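Local coordinates for protein binary enterotoxin of Clostridium perfringens component a (Clostridium perfringens, PDB 5WTZ) that binds NAD+ and probably transfers its ADP-ribose to actin as the enzymatic component of an iota-like clostridial binary enterotoxin, at residues Asn53-Lys58 against Thr71-Leu76; Phe61-Tyr66 against Ser347-Ala352; Glu293-Tyr298 against Thr343-Asn348; Thr399-Glu404 against Thr411-Ile416. One frame throughout, in Å; residues are numbered along the deposited sequence.

Interaction 1: residues Asn53-Lys58 against Thr71-Leu76; sequences NSYSIK and TLNEDL
Tyr55 of helix 36-61 lays its ring against Leu72 of helix 70-83, with Leu76 and Asn73 at its edge, making a buried helix-helix contact in the N-terminal ADP-ribosyltransferase-like half of the toxin. The two segments run almost perpendicular, at 100°, with axes 10.2 Å apart, a spacing wide enough for a tyrosine to reach across. With CG anti to the backbone N (chi1 -178°), the ring extends from its own helix toward the other one. Leu72 covers one face: its CB lies 3.7 Å from the centroid of the Tyr55 ring in a CH-pi contact, somewhat toward the rim, and its CD1 packs against CG and CD1. Leu76 approaches the ring edge instead, with CD1 3.7 Å from Tyr55 CD2. Its other branch reaches the neighbouring residue, CD2 lying 3.8 Å from Ser56 CB. The Ser56 hydroxyl is turned back on its own helix and donates to Asn53 O.

At the far end of the ring Tyr55 OH donates to Asn73 OD1 over 2.7 Å, the oxygen lying in the ring plane while the phenol oxygen stands above the amide carbonyl plane. Lys59 NZ also donates to Asn73 OD1, Asn73 ND2 binds Glu67 O and Glu70 OE2, and Tyr55 OH accepts from Ile69 N. The amide is thus gripped at both ends, which should fix its rotation and hold OD1 at the ring edge. Tyr55 therefore joins the helices in two ways, through an apolar ring face and through a hydroxyl that both donates and accepts, leaving this buried polar group satisfied.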
# COMPACT_ATOMS: atom_id res chain seq x y z
N ASN A 53 8.88 10.52 5.68
CA ASN A 53 8.18 9.43 5.03
C ASN A 53 7.94 8.27 5.98
O ASN A 53 6.87 7.65 5.94
CB ASN A 53 8.94 8.97 3.78
CG ASN A 53 8.84 9.96 2.64
OD1 ASN A 53 7.84 10.66 2.51
ND2 ASN A 53 9.87 10.02 1.81
N SER A 54 8.89 8.00 6.86
CA SER A 54 8.72 6.92 7.81
C SER A 54 7.62 7.29 8.79
O SER A 54 6.80 6.45 9.17
CB SER A 54 10.03 6.61 8.53
OG SER A 54 10.89 5.89 7.66
N TYR A 55 7.58 8.57 9.18
CA TYR A 55 6.53 9.05 10.07
C TYR A 55 5.13 8.93 9.45
O TYR A 55 4.19 8.56 10.15
CB TYR A 55 6.80 10.51 10.48
CG TYR A 55 5.75 11.04 11.44
CD1 TYR A 55 5.80 10.71 12.79
CD2 TYR A 55 4.71 11.85 11.00
CE1 TYR A 55 4.84 11.18 13.68
CE2 TYR A 55 3.75 12.33 11.87
CZ TYR A 55 3.81 11.99 13.21
OH TYR A 55 2.87 12.46 14.08
N SER A 56 4.98 9.22 8.16
CA SER A 56 3.67 9.11 7.52
C SER A 56 3.11 7.70 7.71
O SER A 56 1.91 7.52 7.88
CB SER A 56 3.75 9.44 6.03
OG SER A 56 4.35 8.38 5.30
N ILE A 57 4.00 6.71 7.70
CA ILE A 57 3.62 5.32 7.92
C ILE A 57 3.18 5.06 9.36
O ILE A 57 2.09 4.50 9.58
CB ILE A 57 4.79 4.39 7.53
CG1 ILE A 57 4.99 4.47 6.01
CG2 ILE A 57 4.50 2.97 7.98
CD1 ILE A 57 6.17 3.66 5.48
N LYS A 58 4.01 5.45 10.32
CA LYS A 58 3.68 5.41 11.75
C LYS A 58 2.29 5.99 12.01
O LYS A 58 1.45 5.38 12.67
CB LYS A 58 4.70 6.19 12.59
CG LYS A 58 6.08 5.56 12.73
CD LYS A 58 7.02 6.55 13.42
CE LYS A 58 8.40 5.96 13.60
NZ LYS A 58 8.38 4.83 14.58
N THR A 71 5.23 18.66 14.81
CA THR A 71 5.98 19.23 13.71
C THR A 71 5.86 18.40 12.44
O THR A 71 5.70 18.93 11.34
CB THR A 71 7.46 19.35 14.08
OG1 THR A 71 7.57 20.11 15.29
CG2 THR A 71 8.26 20.01 12.96
N LEU A 72 5.94 17.09 12.60
CA LEU A 72 5.89 16.19 11.46
C LEU A 72 4.47 16.10 10.91
O LEU A 72 4.27 15.87 9.72
CB LEU A 72 6.41 14.81 11.86
CG LEU A 72 7.93 14.78 12.03
CD1 LEU A 72 8.39 13.36 12.33
CD2 LEU A 72 8.61 15.32 10.77
N ASN A 73 3.49 16.29 11.78
CA ASN A 73 2.11 16.40 11.36
C ASN A 73 1.95 17.57 10.40
O ASN A 73 1.40 17.42 9.31
CB ASN A 73 1.18 16.54 12.56
CG ASN A 73 1.04 15.25 13.34
OD1 ASN A 73 1.26 14.17 12.80
ND2 ASN A 73 0.67 15.35 14.61
N GLU A 74 2.45 18.74 10.81
CA GLU A 74 2.39 19.93 9.96
C GLU A 74 3.15 19.71 8.66
O GLU A 74 2.67 20.07 7.58
CB GLU A 74 2.96 21.16 10.69
CG GLU A 74 2.32 21.44 12.05
CD GLU A 74 0.81 21.56 11.97
OE1 GLU A 74 0.31 22.49 11.30
OE2 GLU A 74 0.11 20.71 12.58
N ASP A 75 4.33 19.11 8.76
CA ASP A 75 5.09 18.74 7.58
C ASP A 75 4.27 17.89 6.61
O ASP A 75 4.21 18.18 5.41
CB ASP A 75 6.37 18.02 7.99
CG ASP A 75 7.33 18.94 8.71
OD1 ASP A 75 7.34 20.14 8.38
OD2 ASP A 75 8.06 18.47 9.61
N LEU A 76 3.62 16.85 7.13
CA LEU A 76 2.80 15.99 6.29
C LEU A 76 1.70 16.80 5.59
O LEU A 76 1.48 16.66 4.39
CB LEU A 76 2.19 14.85 7.11
CG LEU A 76 3.17 13.76 7.57
CD1 LEU A 76 2.43 12.64 8.26
CD2 LEU A 76 3.98 13.23 6.41

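Interaction 2: residues Phe61-Tyr66 against Ser347-Ala352; sequences FALDNY and SNNISA
Ala62 and Asp64, in the stretch between helices 36-61 and 70-83, are hydrogen-bonded to Asn349 and Asn348 of the loop that follows strand 341-344. Asn349 N donates to Ala62 O at 2.9 Å, nearly straight at the hydrogen (167°) but arriving well above the carbonyl plane. The second bond is made by side chains: Asn348 ND2 donates to Asp64 OD1 at 3.1 Å. Asp64 OD1 lies in the plane of the Asn348 amide, whereas ND2 approaches Asp64 OD1 from above the carboxylate plane, the two flat groups being turned 79° against each other. Asn218 ND2 holds the other end of this amide, at OD1. A CA-H...O contact from Phe61 CA to Ser347 O, 3.4 Å long, supplements the single backbone bond.

The contact bridges the two ADP-ribosyltransferase-like halves of the chain, and the Ser347-Ala352 loop also borders the nucleotide site, since Ile350 touches NAD. Arg300, which binds NADH in this protein, donates through NH2 to both Phe61 O and Ser347 O, one from each loop.

In the packing, the CD2 branch of Leu63 lies against the Asn349 side chain, 3.6 Å from its CB. Asn349 CG stands anti to the backbone N (chi1 -156°), which brings the amide obliquely across Leu63, while OD1 accepts from Ile350 N at 2.8 Å and ND2 donates to Ala354 O. The Phe61 ring meets Ser347 with CE1 4.0 Å from CB; the Ser347 hydroxyl is engaged by Lys60 O.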
# COMPACT_ATOMS: atom_id res chain seq x y z
N PHE A 61 -0.97 4.22 10.46
CA PHE A 61 -1.30 2.92 11.05
C PHE A 61 -1.52 2.96 12.57
O PHE A 61 -1.85 1.95 13.18
CB PHE A 61 -0.21 1.91 10.72
CG PHE A 61 -0.22 1.47 9.28
CD1 PHE A 61 -1.26 0.69 8.79
CD2 PHE A 61 0.81 1.84 8.43
CE1 PHE A 61 -1.28 0.28 7.46
CE2 PHE A 61 0.79 1.44 7.09
CZ PHE A 61 -0.26 0.65 6.62
N ALA A 62 -1.33 4.13 13.18
CA ALA A 62 -1.45 4.28 14.63
C ALA A 62 -2.88 4.14 15.14
O ALA A 62 -3.87 4.18 14.38
CB ALA A 62 -0.89 5.62 15.07
N LEU A 63 -3.00 4.03 16.47
CA LEU A 63 -4.28 4.09 17.14
C LEU A 63 -4.86 5.48 16.99
O LEU A 63 -4.14 6.43 16.68
CB LEU A 63 -4.14 3.73 18.62
CG LEU A 63 -3.80 2.28 18.93
CD1 LEU A 63 -3.23 2.19 20.33
CD2 LEU A 63 -5.05 1.43 18.79
N ASP A 64 -6.16 5.60 17.23
CA ASP A 64 -6.90 6.83 16.94
C ASP A 64 -6.42 8.08 17.68
O ASP A 64 -6.40 9.16 17.10
CB ASP A 64 -8.39 6.62 17.23
CG ASP A 64 -9.04 5.70 16.22
OD1 ASP A 64 -8.30 4.97 15.52
OD2 ASP A 64 -10.28 5.71 16.12
N ASN A 65 -6.05 7.94 18.95
CA ASN A 65 -5.66 9.12 19.72
C ASN A 65 -4.17 9.14 19.98
O ASN A 65 -3.70 9.66 20.99
CB ASN A 65 -6.45 9.22 21.02
CG ASN A 65 -7.93 9.44 20.78
OD1 ASN A 65 -8.77 8.84 21.44
ND2 ASN A 65 -8.24 10.26 19.78
N TYR A 66 -3.45 8.54 19.05
CA TYR A 66 -2.03 8.74 18.89
C TYR A 66 -1.81 10.16 18.40
O TYR A 66 -2.26 10.51 17.30
CB TYR A 66 -1.50 7.71 17.90
CG TYR A 66 -0.09 7.87 17.41
CD1 TYR A 66 0.96 7.20 18.02
CD2 TYR A 66 0.18 8.62 16.26
CE1 TYR A 66 2.24 7.31 17.54
CE2 TYR A 66 1.47 8.72 15.77
CZ TYR A 66 2.50 8.07 16.42
OH TYR A 66 3.79 8.17 15.94
N SER A 347 -6.84 2.39 7.79
CA SER A 347 -5.52 1.94 8.18
C SER A 347 -5.31 2.08 9.69
O SER A 347 -4.34 1.52 10.22
CB SER A 347 -4.42 2.70 7.41
OG SER A 347 -4.56 4.11 7.54
N ASN A 348 -6.20 2.82 10.36
CA ASN A 348 -6.18 2.99 11.83
C ASN A 348 -5.98 1.68 12.57
O ASN A 348 -6.58 0.67 12.21
CB ASN A 348 -7.48 3.63 12.37
CG ASN A 348 -7.81 4.97 11.74
OD1 ASN A 348 -7.73 5.14 10.53
ND2 ASN A 348 -8.19 5.93 12.57
N ASN A 349 -5.16 1.68 13.62
CA ASN A 349 -5.10 0.51 14.50
C ASN A 349 -6.43 0.34 15.24
O ASN A 349 -7.19 1.29 15.38
CB ASN A 349 -3.95 0.65 15.50
CG ASN A 349 -3.47 -0.69 16.03
OD1 ASN A 349 -4.07 -1.74 15.76
ND2 ASN A 349 -2.36 -0.67 16.79
N ILE A 350 -6.73 -0.88 15.67
CA ILE A 350 -7.95 -1.18 16.41
C ILE A 350 -7.60 -1.58 17.83
O ILE A 350 -6.72 -2.43 18.03
CB ILE A 350 -8.76 -2.31 15.74
CG1 ILE A 350 -9.19 -1.90 14.32
CG2 ILE A 350 -9.96 -2.69 16.59
CD1 ILE A 350 -9.68 -3.07 13.46
N SER A 351 -8.26 -0.95 18.81
CA SER A 351 -7.92 -1.13 20.23
C SER A 351 -7.82 -2.59 20.66
O SER A 351 -6.87 -2.97 21.34
CB SER A 351 -8.93 -0.41 21.12
OG SER A 351 -8.71 0.99 21.11
N ALA A 352 -8.80 -3.39 20.25
CA ALA A 352 -8.84 -4.79 20.69
C ALA A 352 -7.69 -5.60 20.09
O ALA A 352 -7.31 -6.63 20.66
CB ALA A 352 -10.19 -5.43 20.32

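Interaction 3: residues Glu293-Tyr298 against Thr343-Asn348; sequences EDIITY and TTVLSN. With NAD (nicotinamide-adenine-dinucleotide), chain B.
The Tyr298 ring has the backbone and CB of Ser347 over one face and carbonyl oxygens around its edge. Ser347 CB makes a CH-pi contact 3.8 Å from the centroid of the Tyr298 ring, 19° off its normal. Thr344 O and Val345 O lie at the edge in the ring plane, the latter 3.6 Å from Tyr298 CE1. CG sits beside the backbone N (chi1 -58°), placing the ring against the loop Val345-Ser347, and Tyr298 OH is hydrogen-bonded to Asn215 OD1.

The backbones meet in a single antiparallel bridge, a hydrogen-bonded pair of Tyr298 and Thr344. Thr344 N donates to Tyr298 O at 2.7 Å; the return bond, from Tyr298 N to Thr344 O at 2.8 Å, is more bent, with 138° at the hydrogen. Thr297 OG1 lies 2.8 Å from Thr343 OG1 and near Thr344 O, the side chains crossing at about a right angle; Thr343 OG1 also bonds to Val385 O. Where the strands part, a water donates to Ile296 O and Val345 O.

Thr343 and Thr344 belong to the NAD pocket, with Thr343 O 3.4 Å from C5N of the nicotinamide ring of NAD. The bridge links the edge of the five-stranded sheet, at strand 295-301, to the edge of the three-stranded sheet, at strand 341-344. Strand 358-364 pairs with the first of these and strand 384-387 with the second, while helix 220-237 packs on Val345 and Leu346.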
# COMPACT_ATOMS: atom_id res chain seq x y z
N GLU A 293 -15.69 -1.55 -7.23
CA GLU A 293 -14.45 -0.98 -7.75
C GLU A 293 -13.30 -1.42 -6.86
O GLU A 293 -13.52 -1.68 -5.66
CB GLU A 293 -14.51 0.55 -7.77
CG GLU A 293 -14.64 1.16 -6.37
CD GLU A 293 -14.92 2.65 -6.42
OE1 GLU A 293 -14.21 3.36 -7.17
OE2 GLU A 293 -15.85 3.11 -5.73
N ASP A 294 -12.10 -1.50 -7.43
CA ASP A 294 -10.91 -1.91 -6.68
C ASP A 294 -10.79 -1.00 -5.47
O ASP A 294 -10.93 0.22 -5.57
CB ASP A 294 -9.64 -1.82 -7.53
CG ASP A 294 -9.52 -2.96 -8.56
OD1 ASP A 294 -10.56 -3.51 -8.99
OD2 ASP A 294 -8.38 -3.27 -8.95
N ILE A 295 -10.54 -1.62 -4.32
CA ILE A 295 -10.39 -0.89 -3.06
C ILE A 295 -9.25 -1.52 -2.25
O ILE A 295 -8.96 -2.72 -2.37
CB ILE A 295 -11.73 -0.87 -2.25
CG1 ILE A 295 -11.66 0.15 -1.11
CG2 ILE A 295 -12.14 -2.27 -1.77
CD1 ILE A 295 -13.04 0.47 -0.47
N ILE A 296 -8.56 -0.69 -1.49
CA ILE A 296 -7.60 -1.16 -0.50
C ILE A 296 -8.31 -1.37 0.84
O ILE A 296 -9.05 -0.49 1.30
CB ILE A 296 -6.42 -0.17 -0.33
CG1 ILE A 296 -5.62 -0.03 -1.64
CG2 ILE A 296 -5.55 -0.62 0.84
CD1 ILE A 296 -5.21 -1.39 -2.26
N THR A 297 -8.12 -2.52 1.48
CA THR A 297 -8.66 -2.72 2.82
C THR A 297 -7.58 -3.34 3.73
O THR A 297 -6.54 -3.77 3.24
CB THR A 297 -9.93 -3.59 2.81
OG1 THR A 297 -10.59 -3.49 4.07
CG2 THR A 297 -9.61 -5.08 2.46
N TYR A 298 -7.82 -3.35 5.03
CA TYR A 298 -6.79 -3.67 6.03
C TYR A 298 -7.22 -4.74 7.04
O TYR A 298 -8.40 -4.94 7.30
CB TYR A 298 -6.40 -2.40 6.81
CG TYR A 298 -5.88 -1.26 5.95
CD1 TYR A 298 -6.76 -0.33 5.38
CD2 TYR A 298 -4.51 -1.11 5.71
CE1 TYR A 298 -6.28 0.71 4.59
CE2 TYR A 298 -4.02 -0.07 4.93
CZ TYR A 298 -4.91 0.82 4.37
OH TYR A 298 -4.41 1.84 3.60
N THR A 343 -12.12 -7.47 7.56
CA THR A 343 -11.19 -6.40 7.20
C THR A 343 -11.81 -5.05 7.53
O THR A 343 -13.02 -4.93 7.66
CB THR A 343 -10.80 -6.39 5.69
OG1 THR A 343 -11.85 -5.79 4.91
CG2 THR A 343 -10.50 -7.79 5.17
N THR A 344 -10.96 -4.04 7.68
CA THR A 344 -11.41 -2.69 7.91
C THR A 344 -10.80 -1.79 6.83
O THR A 344 -9.61 -1.87 6.55
CB THR A 344 -11.04 -2.19 9.33
OG1 THR A 344 -11.43 -0.82 9.48
CG2 THR A 344 -9.54 -2.30 9.61
N VAL A 345 -11.62 -0.93 6.24
CA VAL A 345 -11.11 -0.09 5.17
C VAL A 345 -10.26 1.08 5.67
O VAL A 345 -9.71 1.83 4.85
CB VAL A 345 -12.25 0.44 4.30
CG1 VAL A 345 -13.00 -0.75 3.70
CG2 VAL A 345 -13.18 1.34 5.11
N LEU A 346 -10.14 1.23 6.99
CA LEU A 346 -9.25 2.25 7.54
C LEU A 346 -7.92 1.62 7.91
O LEU A 346 -7.88 0.46 8.33
CB LEU A 346 -9.85 2.93 8.76
CG LEU A 346 -11.24 3.58 8.64
CD1 LEU A 346 -11.61 4.27 9.94
CD2 LEU A 346 -11.31 4.57 7.47
N SER A 347 -6.84 2.39 7.79
CA SER A 347 -5.52 1.94 8.18
C SER A 347 -5.31 2.08 9.69
O SER A 347 -4.34 1.52 10.22
CB SER A 347 -4.42 2.70 7.41
OG SER A 347 -4.56 4.11 7.54
N ASN A 348 -6.20 2.82 10.36
CA ASN A 348 -6.18 2.99 11.83
C ASN A 348 -5.98 1.68 12.57
O ASN A 348 -6.58 0.67 12.21
CB ASN A 348 -7.48 3.63 12.37
CG ASN A 348 -7.81 4.97 11.74
OD1 ASN A 348 -7.73 5.14 10.53
ND2 ASN A 348 -8.19 5.93 12.57
PA NAD B . -10.89 -13.94 13.37
O1A NAD B . -11.93 -15.02 13.54
O2A NAD B . -10.43 -13.53 12.00
O5B NAD B . -9.56 -14.32 14.20
C5B NAD B . -9.59 -14.97 15.47
C4B NAD B . -8.29 -15.73 15.68
O4B NAD B . -8.21 -16.75 14.67
C3B NAD B . -7.07 -14.83 15.51
O3B NAD B . -6.07 -15.24 16.47
C2B NAD B . -6.61 -15.12 14.09
O2B NAD B . -5.20 -14.94 13.92
C1B NAD B . -7.03 -16.57 13.88
N9A NAD B . -7.35 -16.77 12.45
C8A NAD B . -8.26 -16.10 11.72
N7A NAD B . -8.28 -16.55 10.44
C5A NAD B . -7.34 -17.51 10.35
C6A NAD B . -6.83 -18.40 9.29
N6A NAD B . -7.34 -18.34 8.04
N1A NAD B . -5.83 -19.26 9.61
C2A NAD B . -5.33 -19.33 10.85
N3A NAD B . -5.76 -18.56 11.87
C4A NAD B . -6.74 -17.65 11.67
O3 NAD B . -11.46 -12.63 14.11
PN NAD B . -10.70 -11.30 14.56
O1N NAD B . -10.24 -10.58 13.31
O2N NAD B . -9.73 -11.65 15.66
O5D NAD B . -11.94 -10.52 15.23
C5D NAD B . -13.15 -10.28 14.52
C4D NAD B . -13.96 -9.23 15.26
O4D NAD B . -13.36 -7.95 15.07
C3D NAD B . -15.35 -9.12 14.66
O3D NAD B . -16.21 -8.56 15.66
C2D NAD B . -15.15 -8.13 13.53
O2D NAD B . -16.36 -7.42 13.24
C1D NAD B . -14.04 -7.22 14.06
N1N NAD B . -13.07 -6.80 13.02
C2N NAD B . -11.78 -7.17 13.10
C3N NAD B . -10.87 -6.77 12.11
C7N NAD B . -9.41 -7.15 12.18
O7N NAD B . -9.03 -8.17 12.77
N7N NAD B . -8.57 -6.31 11.60
C4N NAD B . -11.28 -5.98 11.05
C5N NAD B . -12.62 -5.63 10.98
C6N NAD B . -13.49 -6.05 11.99
O HOH W 1 -9.53 1.99 2.20

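Interaction 4: residues Thr399-Glu404 against Thr411-Ile416; sequences TEYYDE and TNKLII
A salt bridge joins Lys413 NZ to Asp403 OD2 at 2.8 Å, on the face of the sheet that also carries Tyr401 and Ile415. The ammonium approaches the anti side of the carboxylate, 19° out of its plane. An extended lysine chain, with CD against Asp403 CB, carries NZ there, and Ala354 O and Gly408 O also accept from it. Asp403 OD1 is bound by Ser405 OG.

Beneath these side chains runs the backbone pairing of the antiparallel beta hairpin formed by strands 391-403 and 411-420. Thr399 with Ile415, Tyr401 with Lys413, and Asp403 with Thr411 are its hydrogen-bonded pairs. Lys413 N to Tyr401 O is the straightest bond, 2.8 Å and 172° at the hydrogen. Two waters extend the network: one accepts from Thr399 OG1 and donates to Ile415 O, while another donates to both Glu400 OE1 and Asn412 OD1.

Packing differs on the two faces. Tyr401 points the same way as Lys413 alongside it, and its CD1 lies 3.8 Å from Ile415 CD1; Ile57 of helix 36-61 and Phe61 pack on this side. On the face of Tyr402 and Asn412, Asn412 OD1 sits at the ring edge, in plane, 3.3 Å from Tyr402 CB, with the amide nearly perpendicular to the ring; Phe317 O holds its ND2. The buried lysine charge is thus met by one carboxylate and two carbonyls, which would probably favour its protonated form.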
# COMPACT_ATOMS: atom_id res chain seq x y z
N THR A 399 6.70 -4.92 4.44
CA THR A 399 7.39 -3.69 4.78
C THR A 399 7.39 -3.48 6.30
O THR A 399 6.33 -3.32 6.91
CB THR A 399 6.76 -2.48 4.09
OG1 THR A 399 6.81 -2.66 2.67
CG2 THR A 399 7.50 -1.21 4.45
N GLU A 400 8.56 -3.48 6.91
CA GLU A 400 8.63 -3.31 8.35
C GLU A 400 8.51 -1.84 8.76
O GLU A 400 9.00 -0.95 8.05
CB GLU A 400 9.92 -3.91 8.90
CG GLU A 400 11.17 -3.29 8.30
CD GLU A 400 12.45 -3.87 8.87
OE1 GLU A 400 12.65 -3.76 10.10
OE2 GLU A 400 13.25 -4.43 8.09
N TYR A 401 7.84 -1.57 9.87
CA TYR A 401 8.02 -0.28 10.53
C TYR A 401 7.97 -0.49 12.02
O TYR A 401 7.53 -1.53 12.50
CB TYR A 401 6.98 0.75 10.07
CG TYR A 401 5.70 0.78 10.88
CD1 TYR A 401 4.71 -0.16 10.65
CD2 TYR A 401 5.49 1.75 11.87
CE1 TYR A 401 3.52 -0.14 11.38
CE2 TYR A 401 4.30 1.77 12.61
CZ TYR A 401 3.33 0.82 12.35
OH TYR A 401 2.16 0.82 13.07
N TYR A 402 8.43 0.50 12.77
CA TYR A 402 8.48 0.37 14.21
C TYR A 402 7.33 1.13 14.87
O TYR A 402 7.29 2.36 14.82
CB TYR A 402 9.82 0.88 14.74
CG TYR A 402 9.95 0.72 16.23
CD1 TYR A 402 10.10 -0.53 16.82
CD2 TYR A 402 9.90 1.83 17.07
CE1 TYR A 402 10.21 -0.68 18.19
CE2 TYR A 402 10.01 1.70 18.45
CZ TYR A 402 10.16 0.44 19.00
OH TYR A 402 10.27 0.33 20.37
N ASP A 403 6.41 0.38 15.47
CA ASP A 403 5.35 0.97 16.29
C ASP A 403 5.91 1.23 17.67
O ASP A 403 6.07 0.31 18.47
CB ASP A 403 4.12 0.04 16.38
CG ASP A 403 2.93 0.68 17.11
OD1 ASP A 403 3.10 1.74 17.75
OD2 ASP A 403 1.82 0.13 17.03
N GLU A 404 6.19 2.50 17.95
CA GLU A 404 6.87 2.90 19.18
C GLU A 404 5.91 3.08 20.34
O GLU A 404 6.34 3.29 21.48
CB GLU A 404 7.65 4.21 18.95
CG GLU A 404 6.80 5.49 18.90
CD GLU A 404 6.05 5.68 17.59
OE1 GLU A 404 6.41 5.04 16.57
OE2 GLU A 404 5.10 6.49 17.57
N THR A 411 7.00 -2.40 19.23
CA THR A 411 7.59 -3.45 18.41
C THR A 411 7.61 -3.10 16.92
O THR A 411 6.78 -2.33 16.42
CB THR A 411 6.82 -4.78 18.58
OG1 THR A 411 7.42 -5.80 17.78
CG2 THR A 411 5.42 -4.61 18.10
N ASN A 412 8.57 -3.69 16.21
CA ASN A 412 8.46 -3.74 14.77
C ASN A 412 7.21 -4.51 14.34
O ASN A 412 6.88 -5.57 14.89
CB ASN A 412 9.70 -4.38 14.15
CG ASN A 412 10.86 -3.45 14.10
OD1 ASN A 412 10.70 -2.24 13.92
ND2 ASN A 412 12.07 -3.98 14.26
N LYS A 413 6.53 -3.97 13.34
CA LYS A 413 5.37 -4.61 12.75
C LYS A 413 5.57 -4.78 11.25
O LYS A 413 6.41 -4.08 10.66
CB LYS A 413 4.11 -3.81 13.07
CG LYS A 413 3.83 -3.71 14.58
CD LYS A 413 2.51 -3.01 14.87
CE LYS A 413 2.05 -3.30 16.30
NZ LYS A 413 0.87 -2.44 16.70
N LEU A 414 4.83 -5.69 10.64
CA LEU A 414 4.95 -5.93 9.20
C LEU A 414 3.70 -5.55 8.43
O LEU A 414 2.61 -6.08 8.67
CB LEU A 414 5.29 -7.40 8.92
CG LEU A 414 6.57 -7.91 9.59
CD1 LEU A 414 6.78 -9.38 9.30
CD2 LEU A 414 7.79 -7.09 9.15
N ILE A 415 3.87 -4.61 7.51
CA ILE A 415 2.83 -4.26 6.58
C ILE A 415 2.88 -5.26 5.42
O ILE A 415 3.87 -5.32 4.70
CB ILE A 415 3.02 -2.81 6.08
CG1 ILE A 415 3.09 -1.86 7.28
CG2 ILE A 415 1.88 -2.41 5.13
CD1 ILE A 415 3.67 -0.51 6.98
N ILE A 416 1.83 -6.06 5.28
CA ILE A 416 1.84 -7.15 4.31
C ILE A 416 0.92 -6.79 3.16
O ILE A 416 -0.30 -6.97 3.23
CB ILE A 416 1.42 -8.48 4.97
CG1 ILE A 416 2.32 -8.76 6.19
CG2 ILE A 416 1.49 -9.63 3.97
CD1 ILE A 416 2.00 -10.03 6.91
O HOH W 2 4.39 -4.13 2.23
O HOH W 3 11.30 -1.40 11.41

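How the interactions relate
From the N terminus, interaction 1 closes a short loop between helices 36-61 and 70-83. Inside that loop lies Phe61-Tyr66, which interaction 2 joins to a loop some 280 residues later, so interactions 1 and 2 cross along the chain and interaction 2 ties the two halves together. Interaction 3 closes a medium loop onto the same Ser347-Asn348 stretch, and Phe61 packs on Tyr298 between them. Interaction 4 follows as a local hairpin in the sheet that also includes strand 295-301. Lys58 forms a salt bridge to Glu404, Tyr66 OH is hydrogen-bonded to the same carboxylate, and Phe61 packs on Ile415, linking interactions 1 and 2 to 4.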